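Local coordinates for Iron(III) ABC transporter, periplasmic iron-compound-binding protein (Vibrio cholerae, PDB 5GGY) that probably binds ferric hydroxamate siderophores such as desferal in the periplasm and delivers them to an ABC transporter for iron uptake, at residues A227-K230 against K231-S235. Sequence-based numbering, arbitrary orientation.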
ATOM      1  N   ALA A 227     -30.279  12.351  -8.802  1.00 29.16           N
ATOM      2  CA  ALA A 227     -31.487  13.157  -8.646  1.00 32.53           C
ATOM      3  C   ALA A 227     -32.774  12.399  -8.948  1.00 38.71           C
ATOM      4  O   ALA A 227     -33.838  12.756  -8.448  1.00 35.88           O
ATOM      5  CB  ALA A 227     -31.404  14.398  -9.528  1.00 33.06           C
ATOM      6  N   GLU A 228     -32.682  11.353  -9.759  1.00 44.89           N
ATOM      7  CA  GLU A 228     -33.873  10.616 -10.176  1.00 40.98           C
ATOM      8  C   GLU A 228     -33.870   9.184  -9.656  1.00 40.10           C
ATOM      9  O   GLU A 228     -34.313   8.265 -10.338  1.00 33.60           O
ATOM     10  CB  GLU A 228     -33.986  10.621 -11.699  1.00 37.67           C
ATOM     11  CG  GLU A 228     -33.363  11.853 -12.339  1.00 45.61           C
ATOM     12  CD  GLU A 228     -34.157  12.365 -13.522  1.00 65.37           C
ATOM     13  OE1 GLU A 228     -35.101  13.150 -13.299  1.00 71.58           O
ATOM     14  OE2 GLU A 228     -33.836  11.996 -14.673  1.00 72.64           O
ATOM     15  N   GLU A 229     -33.372   9.005  -8.438  1.00 39.39           N
ATOM     16  CA  GLU A 229     -33.292   7.685  -7.820  1.00 30.13           C
ATOM     17  C   GLU A 229     -34.676   7.084  -7.605  1.00 34.27           C
ATOM     18  O   GLU A 229     -34.905   5.912  -7.905  1.00 40.36           O
ATOM     19  CB  GLU A 229     -32.551   7.757  -6.484  1.00 33.72           C
ATOM     20  CG  GLU A 229     -32.309   6.397  -5.844  1.00 33.61           C
ATOM     21  CD  GLU A 229     -32.093   6.487  -4.344  1.00 36.78           C
ATOM     22  OE1 GLU A 229     -32.646   7.415  -3.714  1.00 45.82           O
ATOM     23  OE2 GLU A 229     -31.374   5.627  -3.793  1.00 34.10           O
ATOM     24  N   LYS A 230     -35.586   7.898  -7.080  1.00 39.05           N
ATOM     25  CA  LYS A 230     -36.960   7.483  -6.821  1.00 42.78           C
ATOM     26  C   LYS A 230     -37.643   7.022  -8.100  1.00 44.84           C
ATOM     27  O   LYS A 230     -38.362   6.029  -8.105  1.00 45.29           O
ATOM     28  CB  LYS A 230     -37.746   8.632  -6.189  1.00 45.98           C
ATOM     29  CG  LYS A 230     -39.225   8.363  -5.980  1.00 53.70           C
ATOM     30  CD  LYS A 230     -40.070   9.431  -6.658  1.00 60.92           C
ATOM     31  CE  LYS A 230     -41.512   9.372  -6.183  1.00 67.26           C
ATOM     32  NZ  LYS A 230     -42.473   9.738  -7.262  1.00 67.38           N
ATOM     33  N   LYS A 231     -37.402   7.751  -9.185  1.00 47.01           N
ATOM     34  CA  LYS A 231     -38.003   7.430 -10.473  1.00 48.87           C
ATOM     35  C   LYS A 231     -37.548   6.064 -10.974  1.00 52.95           C
ATOM     36  O   LYS A 231     -38.347   5.293 -11.512  1.00 56.80           O
ATOM     37  CB  LYS A 231     -37.669   8.500 -11.515  1.00 43.49           C
ATOM     38  CG  LYS A 231     -38.279   8.212 -12.872  1.00 48.80           C
ATOM     39  CD  LYS A 231     -38.010   9.327 -13.871  1.00 48.57           C
ATOM     40  CE  LYS A 231     -38.776   9.064 -15.159  1.00 47.30           C
ATOM     41  NZ  LYS A 231     -38.227   9.797 -16.333  1.00 53.00           N
ATOM     42  N   VAL A 232     -36.265   5.767 -10.798  1.00 42.02           N
ATOM     43  CA  VAL A 232     -35.722   4.480 -11.214  1.00 36.31           C
ATOM     44  C   VAL A 232     -36.368   3.335 -10.436  1.00 41.89           C
ATOM     45  O   VAL A 232     -36.798   2.343 -11.022  1.00 43.97           O
ATOM     46  CB  VAL A 232     -34.192   4.429 -11.034  1.00 36.05           C
ATOM     47  CG1 VAL A 232     -33.676   3.006 -11.202  1.00 36.83           C
ATOM     48  CG2 VAL A 232     -33.516   5.364 -12.025  1.00 31.91           C
ATOM     49  N   GLN A 233     -36.451   3.491  -9.119  1.00 38.46           N
ATOM     50  CA  GLN A 233     -36.953   2.435  -8.243  1.00 42.17           C
ATOM     51  C   GLN A 233     -38.380   1.989  -8.561  1.00 43.52           C
ATOM     52  O   GLN A 233     -38.746   0.844  -8.297  1.00 41.44           O
ATOM     53  CB  GLN A 233     -36.874   2.888  -6.787  1.00 43.90           C
ATOM     54  CG  GLN A 233     -35.455   2.962  -6.248  1.00 47.72           C
ATOM     55  CD  GLN A 233     -35.394   3.505  -4.838  1.00 49.35           C
ATOM     56  OE1 GLN A 233     -35.478   4.715  -4.624  1.00 52.99           O
ATOM     57  NE2 GLN A 233     -35.246   2.614  -3.864  1.00 47.83           N
ATOM     58  N   LYS A 234     -39.179   2.886  -9.130  1.00 49.87           N
ATOM     59  CA  LYS A 234     -40.572   2.578  -9.459  1.00 53.70           C
ATOM     60  C   LYS A 234     -40.721   2.022 -10.865  1.00 52.06           C
ATOM     61  O   LYS A 234     -41.723   1.397 -11.194  1.00 59.28           O
ATOM     62  CB  LYS A 234     -41.444   3.822  -9.331  1.00 61.97           C
ATOM     63  CG  LYS A 234     -41.208   4.636  -8.080  1.00 68.55           C
ATOM     64  CD  LYS A 234     -41.893   5.975  -8.217  1.00 71.92           C
ATOM     65  CE  LYS A 234     -41.430   6.693  -9.474  1.00 68.43           C
ATOM     66  NZ  LYS A 234     -42.121   7.995  -9.647  1.00 71.95           N
ATOM     67  N   SER A 235     -39.724   2.274 -11.701  1.00 46.23           N
ATOM     68  CA  SER A 235     -39.785   1.873 -13.100  1.00 45.07           C
ATOM     69  C   SER A 235     -39.912   0.359 -13.244  1.00 50.26           C
ATOM     70  O   SER A 235     -39.376  -0.405 -12.441  1.00 52.58           O
ATOM     71  CB  SER A 235     -38.553   2.373 -13.856  1.00 38.67           C
ATOM     72  OG  SER A 235     -37.365   1.853 -13.289  1.00 40.33           O
TER
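Val-232 and Gln-233 start the i to i+4 bonding of a short helix, Val-232 N to Glu-228 O at 3.2 Å and Gln-233 N to Glu-229 O at 3.1 Å, both fairly straight; the next bond, Lys-234 N to Lys-230 O, is weak. Glu-228, as N-cap residue, thus lends its carbonyl to the first turn, and Val-232 CG2 packs against Glu-228 O at 3.4 Å. Glu-229 and Gln-233, one turn apart, lie obliquely across each other, their carboxylate and amide planes 31° apart. The meeting is a loose one: Gln-233 OE1 comes 3.8 Å from Glu-229 CG, while Glu-229 OE2 hydrogen-bonds to Tyr-222 OH. On another side of the helix Lys-230 and Lys-234 also converge. A chi1 of -45° sets Lys-234 CG 3.2 Å from Lys-230 O, and a bend at chi3 (-55°) brings the chain end round, Lys-234 NZ ending 3.0 Å from Lys-230 NZ. Two like charges this close should repel, so the placing of these exposed ends is doubtful. Lys-231 extends in a different direction, its NZ 5.2 Å from Glu-228 OE2, near enough for a mild attraction at most. Helix 229-234 follows strand 219-223 and precedes helix 236-239, at the surface of the mixed-sheet lobe of this two-lobed periplasmic binding protein; Val-232 touches Pro-170 and Phe-226, and Glu-229 touches Leu-224.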